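PDB 2B9S: topoisomerase I-like protein from Leishmania donovani, which probably relaxes supercoiled DNA as the large subunit of a heterodimeric type IB topoisomerase, and is captured here with vanadate and nicked DNA. Local coordinates for residues D[21-31]-D[136-147]; D[59-67]-D[104-112]. One frame throughout, in Å; residues are numbered along the deposited sequence.

Starting at the N terminus, the chain first lays down 21-31, whose strand 25-26 finds its partner only when 142-145 returns beside it more than a hundred residues later, and remains outermost in the sheet; contact 1 closes that long loop. Within it, helix 54-64 and helix 105-119 meet in contact 2, which closes a shorter loop with 36 residues between its segments, helix 75-89 among them. The smaller loop is thus wholly enclosed by the larger, and the two do not cross. Helix 125-137, which follows helix 105-119, leads the chain back to contact 1. The sites stay separate, with centres about 38 Å apart and nearest atoms about 15 Å apart, within the DNA-binding fragment.

Contact 1 (D[21-31]-D[136-147]); sequences RWETLAHNGVL and EAEPYRYCVWDG
L25 faces W145 and A26 faces V144 across a short antiparallel pairing of 21-31 with 136-147. A26 and V144 form the hydrogen-bonded pair: A26 N reaches V144 O at 3.0 Å and V144 N returns to A26 O at 2.8 Å. L25 and W145 are the non-hydrogen-bonded pair, and D146 N donates to T24 O beyond it. D146 then grips the incoming chain with one oxygen. OD1 takes E23 N at 2.6 Å on its syn lone pair and T24 N at 3.0 Å nearly head-on to the C-O bond, so two donors fix the carboxylate. Strand 25-26 thereby becomes an outer strand of a three-stranded antiparallel sheet, with 142-145 central and hairpin partner 148-151 beyond, in the DNA-binding fragment of this type IB topoisomerase. With CG anti to the backbone N (chi1 179°), W145 turns its indole so that one face lies against W22. The pair is edge-to-face, W22 presenting its edge to the six-membered ring with planes at 63°, while W22 CB sits over the five-membered ring. H210 stacks on W22, and W145 also touches V237 of helix 236-266. L25 CD1 meets W145 CE3 at 3.9 Å. Past the strands, L31 CB lies over the rim of one face of the Y140 ring and P139 CB over the rim of the other; L31 CD2 reaches A137 CB at 4.0 Å. N28 ND2 points at P139 O, but so closely that the bond is doubtful in detail. Where the backbones part, one water joins N28 N to Y142 O and another links G29 O with Y140 O.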
# COMPACT_ATOMS: atom_id res chain seq x y z
N ARG D 21 11.11 -20.74 3.23
CA ARG D 21 10.38 -19.93 4.22
C ARG D 21 9.59 -20.78 5.21
O ARG D 21 9.32 -20.32 6.31
CB ARG D 21 9.45 -18.90 3.53
CG ARG D 21 10.12 -17.98 2.54
CD ARG D 21 11.25 -17.18 3.20
NE ARG D 21 10.74 -16.25 4.21
CZ ARG D 21 10.31 -15.02 3.96
NH1 ARG D 21 10.30 -14.53 2.71
NH2 ARG D 21 9.86 -14.27 4.94
N TRP D 22 9.23 -21.99 4.80
CA TRP D 22 8.43 -22.91 5.63
C TRP D 22 8.74 -24.39 5.28
O TRP D 22 9.28 -24.69 4.22
CB TRP D 22 6.91 -22.64 5.51
CG TRP D 22 6.36 -22.60 4.07
CD1 TRP D 22 6.28 -21.49 3.26
CD2 TRP D 22 5.83 -23.69 3.31
NE1 TRP D 22 5.72 -21.82 2.07
CE2 TRP D 22 5.45 -23.16 2.05
CE3 TRP D 22 5.63 -25.06 3.56
CZ2 TRP D 22 4.87 -23.96 1.04
CZ3 TRP D 22 5.07 -25.85 2.56
CH2 TRP D 22 4.70 -25.30 1.31
N GLU D 23 8.39 -25.28 6.21
CA GLU D 23 8.54 -26.74 6.02
C GLU D 23 7.19 -27.36 5.79
O GLU D 23 7.04 -28.27 4.97
CB GLU D 23 9.21 -27.38 7.25
CG GLU D 23 10.70 -27.04 7.35
CD GLU D 23 11.49 -27.42 6.08
OE1 GLU D 23 11.13 -28.45 5.45
OE2 GLU D 23 12.45 -26.69 5.74
N THR D 24 6.20 -26.87 6.52
CA THR D 24 4.83 -27.32 6.35
C THR D 24 3.88 -26.13 6.29
O THR D 24 4.05 -25.12 6.99
CB THR D 24 4.38 -28.28 7.48
OG1 THR D 24 4.51 -27.63 8.75
CG2 THR D 24 5.18 -29.59 7.48
N LEU D 25 2.85 -26.28 5.46
CA LEU D 25 1.82 -25.28 5.32
C LEU D 25 0.47 -25.92 5.04
O LEU D 25 0.31 -26.64 4.06
CB LEU D 25 2.21 -24.26 4.23
CG LEU D 25 1.34 -23.04 3.95
CD1 LEU D 25 1.01 -22.24 5.22
CD2 LEU D 25 2.03 -22.18 2.89
N ALA D 26 -0.49 -25.64 5.91
CA ALA D 26 -1.85 -26.11 5.77
C ALA D 26 -2.83 -24.95 5.89
O ALA D 26 -2.71 -24.10 6.78
CB ALA D 26 -2.16 -27.17 6.85
N HIS D 27 -3.82 -24.91 5.00
CA HIS D 27 -4.85 -23.86 5.03
C HIS D 27 -6.05 -24.31 4.24
O HIS D 27 -5.98 -25.28 3.49
CB HIS D 27 -4.30 -22.51 4.51
CG HIS D 27 -3.87 -22.53 3.07
ND1 HIS D 27 -4.74 -22.30 2.03
CD2 HIS D 27 -2.66 -22.78 2.51
CE1 HIS D 27 -4.09 -22.41 0.89
NE2 HIS D 27 -2.82 -22.70 1.15
N ASN D 28 -7.15 -23.59 4.40
CA ASN D 28 -8.43 -23.94 3.78
C ASN D 28 -8.82 -23.14 2.53
O ASN D 28 -9.98 -23.16 2.13
CB ASN D 28 -9.53 -23.80 4.83
CG ASN D 28 -9.37 -24.79 5.97
OD1 ASN D 28 -9.16 -25.98 5.74
ND2 ASN D 28 -9.46 -24.30 7.19
N GLY D 29 -7.86 -22.42 1.94
CA GLY D 29 -8.11 -21.64 0.73
C GLY D 29 -8.80 -20.32 1.01
O GLY D 29 -8.52 -19.66 2.01
N VAL D 30 -9.73 -19.95 0.14
CA VAL D 30 -10.27 -18.60 0.11
C VAL D 30 -11.78 -18.54 0.23
O VAL D 30 -12.47 -19.48 -0.16
CB VAL D 30 -9.82 -17.87 -1.19
CG1 VAL D 30 -8.29 -17.67 -1.18
CG2 VAL D 30 -10.27 -18.64 -2.44
N LEU D 31 -12.29 -17.44 0.78
CA LEU D 31 -13.73 -17.21 0.85
C LEU D 31 -14.19 -16.35 -0.33
O LEU D 31 -13.81 -15.17 -0.46
CB LEU D 31 -14.13 -16.60 2.22
CG LEU D 31 -15.63 -16.33 2.55
CD1 LEU D 31 -16.53 -17.55 2.31
CD2 LEU D 31 -15.84 -15.80 3.96
N GLU D 136 -19.06 -18.35 8.70
CA GLU D 136 -18.73 -18.64 7.32
C GLU D 136 -17.25 -18.42 7.07
O GLU D 136 -16.61 -19.19 6.37
CB GLU D 136 -19.57 -17.81 6.36
CG GLU D 136 -19.12 -17.91 4.92
CD GLU D 136 -20.26 -17.96 3.93
OE1 GLU D 136 -21.22 -17.19 4.09
OE2 GLU D 136 -20.19 -18.76 2.98
N ALA D 137 -16.73 -17.36 7.67
CA ALA D 137 -15.32 -17.00 7.59
C ALA D 137 -14.36 -17.85 8.45
O ALA D 137 -13.16 -17.91 8.17
CB ALA D 137 -15.15 -15.51 7.94
N GLU D 138 -14.89 -18.51 9.49
CA GLU D 138 -14.04 -19.18 10.50
C GLU D 138 -13.04 -20.22 9.95
O GLU D 138 -11.89 -20.22 10.37
CB GLU D 138 -14.85 -19.74 11.69
CG GLU D 138 -14.00 -20.24 12.88
CD GLU D 138 -13.19 -19.13 13.60
OE1 GLU D 138 -13.59 -17.95 13.53
OE2 GLU D 138 -12.15 -19.44 14.24
N PRO D 139 -13.47 -21.10 9.02
CA PRO D 139 -12.49 -22.05 8.47
C PRO D 139 -11.35 -21.39 7.67
O PRO D 139 -10.40 -22.08 7.30
CB PRO D 139 -13.32 -22.91 7.51
CG PRO D 139 -14.74 -22.66 7.87
CD PRO D 139 -14.81 -21.29 8.43
N TYR D 140 -11.44 -20.07 7.42
CA TYR D 140 -10.51 -19.38 6.52
C TYR D 140 -9.60 -18.39 7.23
O TYR D 140 -8.63 -17.90 6.63
CB TYR D 140 -11.28 -18.67 5.40
CG TYR D 140 -12.17 -19.59 4.60
CD1 TYR D 140 -11.62 -20.43 3.63
CD2 TYR D 140 -13.55 -19.62 4.81
CE1 TYR D 140 -12.42 -21.27 2.87
CE2 TYR D 140 -14.37 -20.46 4.07
CZ TYR D 140 -13.80 -21.29 3.11
OH TYR D 140 -14.60 -22.13 2.37
N ARG D 141 -9.90 -18.10 8.50
CA ARG D 141 -9.19 -17.06 9.25
C ARG D 141 -7.81 -17.52 9.69
O ARG D 141 -6.97 -16.70 10.08
CB ARG D 141 -10.04 -16.54 10.49
N TYR D 142 -7.57 -18.82 9.63
CA TYR D 142 -6.33 -19.38 10.15
C TYR D 142 -5.68 -20.37 9.24
O TYR D 142 -6.36 -21.05 8.46
CB TYR D 142 -6.54 -20.03 11.53
CG TYR D 142 -6.90 -19.01 12.58
CD1 TYR D 142 -8.23 -18.73 12.88
CD2 TYR D 142 -5.91 -18.29 13.24
CE1 TYR D 142 -8.56 -17.78 13.82
CE2 TYR D 142 -6.24 -17.35 14.18
CZ TYR D 142 -7.56 -17.10 14.47
OH TYR D 142 -7.90 -16.15 15.42
N CYS D 143 -4.36 -20.44 9.34
CA CYS D 143 -3.59 -21.47 8.68
C CYS D 143 -2.60 -22.05 9.69
O CYS D 143 -2.51 -21.57 10.82
CB CYS D 143 -2.86 -20.88 7.45
SG CYS D 143 -1.43 -19.88 7.82
N VAL D 144 -1.87 -23.09 9.30
CA VAL D 144 -0.84 -23.66 10.16
C VAL D 144 0.47 -23.62 9.39
O VAL D 144 0.64 -24.31 8.39
CB VAL D 144 -1.21 -25.11 10.69
CG1 VAL D 144 -0.10 -25.68 11.56
CG2 VAL D 144 -2.52 -25.09 11.48
N TRP D 145 1.38 -22.78 9.87
CA TRP D 145 2.67 -22.52 9.25
C TRP D 145 3.71 -23.11 10.18
O TRP D 145 3.89 -22.63 11.30
CB TRP D 145 2.85 -21.00 9.13
CG TRP D 145 4.15 -20.51 8.53
CD1 TRP D 145 5.40 -20.60 9.07
CD2 TRP D 145 4.30 -19.78 7.29
NE1 TRP D 145 6.33 -20.03 8.24
CE2 TRP D 145 5.68 -19.50 7.15
CE3 TRP D 145 3.41 -19.36 6.29
CZ2 TRP D 145 6.20 -18.81 6.03
CZ3 TRP D 145 3.93 -18.68 5.17
CH2 TRP D 145 5.31 -18.42 5.06
N ASP D 146 4.40 -24.15 9.71
CA ASP D 146 5.38 -24.90 10.50
C ASP D 146 4.85 -25.32 11.89
O ASP D 146 5.54 -25.15 12.90
CB ASP D 146 6.67 -24.08 10.65
CG ASP D 146 7.53 -24.09 9.40
OD1 ASP D 146 7.25 -24.87 8.47
OD2 ASP D 146 8.51 -23.32 9.35
N GLY D 147 3.62 -25.83 11.93
CA GLY D 147 3.00 -26.30 13.18
C GLY D 147 2.36 -25.24 14.06
O GLY D 147 1.61 -25.56 14.97
O HOH W 1 2.23 -26.33 9.59
O HOH W 2 -7.15 -21.14 5.89
O HOH W 3 -7.34 -19.04 4.37

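Contact 2 (D[59-67]-D[104-112]); sequences VATMFAVMK and FEPIYQWHL
A64 CB sits at the centre of the contact between 59-67 and 104-112, 3.7 Å from F104 CB and equally far from I107 CG2. Its CA lies 5.4 Å from Y108 CA, the shortest such spacing between the segments, which a methyl side chain permits. To one side, F63 turns its edge to the face of F104 in an offset edge-to-face pair, planes at 67°; F63 CE2 and F104 CE2 are 3.6 Å apart. To the other, V65 CG2 lies over the H111 ring, 3.5 Å from H111 CG. The T61 side chain crosses that of I107 at about a right angle, and its CG2 also reaches W110 CZ3.

K67 spans Y108 at the C-terminal end of 59-67. With CG anti to the backbone N (chi1 -168°) and the rest extended, its chain runs over one ring face, CD above the centre; L112 CG lies over the rim of the opposite face. The run ends in a salt bridge, K67 NZ to E105 OE1 at 3.0 Å, met on the syn side but tilted out of the carboxylate plane. Q109 NE2 lies unusually close to E105 OE2, so its bond there is doubtful in detail.

Further out, F81 and Y72 stack on F63, while I43 of strand 43-45 backs both F104 and I107. T61 OG1 is hydrogen-bonded to E57 O and H39 NE2, and H39 meets the W110 ring. F104 occupies the N-cap position of helix 105-119. The axes of 59-64 and 105-112 cross at -72°, 9.2 Å apart: a steep helix-helix packing within the DNA-binding fragment of the type IB topoisomerase family.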
# COMPACT_ATOMS: atom_id res chain seq x y z
N VAL D 59 -23.40 -4.96 -13.50
CA VAL D 59 -22.47 -3.90 -13.86
C VAL D 59 -23.13 -2.51 -13.92
O VAL D 59 -22.56 -1.53 -13.44
CB VAL D 59 -21.66 -4.27 -15.13
CG1 VAL D 59 -20.70 -3.14 -15.56
CG2 VAL D 59 -20.86 -5.54 -14.87
N ALA D 60 -24.34 -2.44 -14.47
CA ALA D 60 -25.19 -1.24 -14.39
C ALA D 60 -25.41 -0.77 -12.95
O ALA D 60 -25.37 0.41 -12.66
CB ALA D 60 -26.56 -1.50 -15.08
N THR D 61 -25.65 -1.72 -12.04
CA THR D 61 -25.96 -1.44 -10.64
C THR D 61 -24.73 -0.86 -9.95
O THR D 61 -24.85 -0.03 -9.07
CB THR D 61 -26.50 -2.73 -9.88
OG1 THR D 61 -27.65 -3.25 -10.57
CG2 THR D 61 -26.88 -2.45 -8.42
N MET D 62 -23.55 -1.35 -10.31
CA MET D 62 -22.28 -0.87 -9.75
C MET D 62 -22.11 0.65 -9.91
O MET D 62 -21.77 1.35 -8.95
CB MET D 62 -21.12 -1.60 -10.42
CG MET D 62 -20.84 -2.98 -9.92
SD MET D 62 -19.64 -3.77 -11.01
CE MET D 62 -19.80 -5.45 -10.38
N PHE D 63 -22.37 1.14 -11.11
CA PHE D 63 -22.38 2.55 -11.46
C PHE D 63 -23.55 3.35 -10.85
O PHE D 63 -23.32 4.38 -10.19
CB PHE D 63 -22.44 2.65 -13.00
CG PHE D 63 -22.33 4.06 -13.55
CD1 PHE D 63 -21.12 4.76 -13.50
CD2 PHE D 63 -23.42 4.68 -14.15
CE1 PHE D 63 -21.01 6.05 -14.03
CE2 PHE D 63 -23.32 5.98 -14.69
CZ PHE D 63 -22.11 6.65 -14.63
N ALA D 64 -24.77 2.86 -11.07
CA ALA D 64 -26.02 3.48 -10.57
C ALA D 64 -25.96 3.87 -9.10
O ALA D 64 -26.45 4.92 -8.70
CB ALA D 64 -27.24 2.54 -10.81
N VAL D 65 -25.38 2.98 -8.32
CA VAL D 65 -25.24 3.02 -6.87
C VAL D 65 -24.22 4.09 -6.41
O VAL D 65 -24.26 4.58 -5.26
CB VAL D 65 -24.84 1.58 -6.46
CG1 VAL D 65 -23.71 1.51 -5.46
CG2 VAL D 65 -26.07 0.74 -6.08
N MET D 66 -23.33 4.47 -7.33
CA MET D 66 -22.28 5.46 -7.07
C MET D 66 -22.67 6.91 -7.39
O MET D 66 -21.80 7.76 -7.44
CB MET D 66 -21.00 5.10 -7.84
CG MET D 66 -20.28 3.88 -7.26
SD MET D 66 -18.70 3.57 -8.07
CE MET D 66 -17.73 5.00 -7.50
N LYS D 67 -23.97 7.16 -7.57
CA LYS D 67 -24.52 8.48 -7.96
C LYS D 67 -24.03 9.71 -7.16
O LYS D 67 -23.86 10.78 -7.72
CB LYS D 67 -26.05 8.44 -7.92
CG LYS D 67 -26.73 9.62 -8.58
CD LYS D 67 -28.19 9.69 -8.19
CE LYS D 67 -28.92 10.81 -8.94
NZ LYS D 67 -30.36 10.88 -8.50
N PHE D 104 -30.57 5.66 -14.80
CA PHE D 104 -30.35 4.61 -13.80
C PHE D 104 -31.18 4.78 -12.56
O PHE D 104 -31.00 4.06 -11.60
CB PHE D 104 -28.88 4.60 -13.38
CG PHE D 104 -27.93 4.26 -14.48
CD1 PHE D 104 -27.63 2.92 -14.77
CD2 PHE D 104 -27.30 5.27 -15.22
CE1 PHE D 104 -26.74 2.59 -15.78
CE2 PHE D 104 -26.39 4.95 -16.25
CZ PHE D 104 -26.11 3.61 -16.53
N GLU D 105 -32.11 5.73 -12.59
CA GLU D 105 -32.86 6.13 -11.40
C GLU D 105 -33.67 5.00 -10.70
O GLU D 105 -33.64 4.91 -9.46
CB GLU D 105 -33.73 7.36 -11.71
CG GLU D 105 -34.22 8.13 -10.48
CD GLU D 105 -33.07 8.62 -9.53
OE1 GLU D 105 -31.88 8.67 -9.92
OE2 GLU D 105 -33.40 8.96 -8.38
N PRO D 106 -34.39 4.14 -11.47
CA PRO D 106 -35.06 3.03 -10.76
C PRO D 106 -34.08 2.14 -9.96
O PRO D 106 -34.40 1.72 -8.85
CB PRO D 106 -35.73 2.24 -11.91
CG PRO D 106 -35.87 3.23 -13.03
CD PRO D 106 -34.66 4.12 -12.92
N ILE D 107 -32.89 1.86 -10.50
CA ILE D 107 -31.93 1.06 -9.75
C ILE D 107 -31.37 1.83 -8.55
O ILE D 107 -31.27 1.27 -7.46
CB ILE D 107 -30.79 0.53 -10.63
CG1 ILE D 107 -31.34 -0.45 -11.69
CG2 ILE D 107 -29.69 -0.07 -9.72
CD1 ILE D 107 -30.31 -0.92 -12.72
N TYR D 108 -31.01 3.10 -8.75
CA TYR D 108 -30.58 3.94 -7.63
C TYR D 108 -31.58 3.94 -6.49
O TYR D 108 -31.22 3.77 -5.33
CB TYR D 108 -30.36 5.39 -8.07
CG TYR D 108 -29.82 6.25 -6.95
CD1 TYR D 108 -30.55 7.32 -6.45
CD2 TYR D 108 -28.58 5.97 -6.37
CE1 TYR D 108 -30.05 8.11 -5.42
CE2 TYR D 108 -28.07 6.73 -5.34
CZ TYR D 108 -28.81 7.81 -4.87
OH TYR D 108 -28.31 8.59 -3.83
N GLN D 109 -32.85 4.17 -6.82
CA GLN D 109 -33.92 4.19 -5.83
C GLN D 109 -34.08 2.84 -5.13
O GLN D 109 -34.25 2.81 -3.92
CB GLN D 109 -35.22 4.67 -6.46
CG GLN D 109 -35.16 6.13 -6.93
CD GLN D 109 -34.82 7.09 -5.80
OE1 GLN D 109 -35.16 6.84 -4.64
NE2 GLN D 109 -34.16 8.18 -6.14
N TRP D 110 -34.00 1.75 -5.89
CA TRP D 110 -33.94 0.38 -5.32
C TRP D 110 -32.83 0.28 -4.28
O TRP D 110 -33.05 -0.21 -3.18
CB TRP D 110 -33.73 -0.67 -6.43
CG TRP D 110 -33.45 -2.06 -5.91
CD1 TRP D 110 -34.39 -3.01 -5.54
CD2 TRP D 110 -32.17 -2.67 -5.69
NE1 TRP D 110 -33.76 -4.16 -5.12
CE2 TRP D 110 -32.41 -3.98 -5.19
CE3 TRP D 110 -30.84 -2.24 -5.86
CZ2 TRP D 110 -31.37 -4.87 -4.87
CZ3 TRP D 110 -29.81 -3.12 -5.54
CH2 TRP D 110 -30.08 -4.43 -5.03
N HIS D 111 -31.64 0.76 -4.63
CA HIS D 111 -30.49 0.74 -3.72
C HIS D 111 -30.72 1.53 -2.41
O HIS D 111 -30.24 1.12 -1.34
CB HIS D 111 -29.23 1.22 -4.48
CG HIS D 111 -28.21 1.91 -3.61
ND1 HIS D 111 -27.35 1.22 -2.78
CD2 HIS D 111 -27.93 3.22 -3.44
CE1 HIS D 111 -26.58 2.09 -2.14
NE2 HIS D 111 -26.92 3.30 -2.52
N LEU D 112 -31.43 2.66 -2.49
CA LEU D 112 -31.74 3.47 -1.31
C LEU D 112 -32.75 2.79 -0.39
O LEU D 112 -32.72 2.99 0.82
CB LEU D 112 -32.28 4.86 -1.70
CG LEU D 112 -31.39 5.90 -2.36
CD1 LEU D 112 -32.17 7.20 -2.50
CD2 LEU D 112 -30.09 6.15 -1.59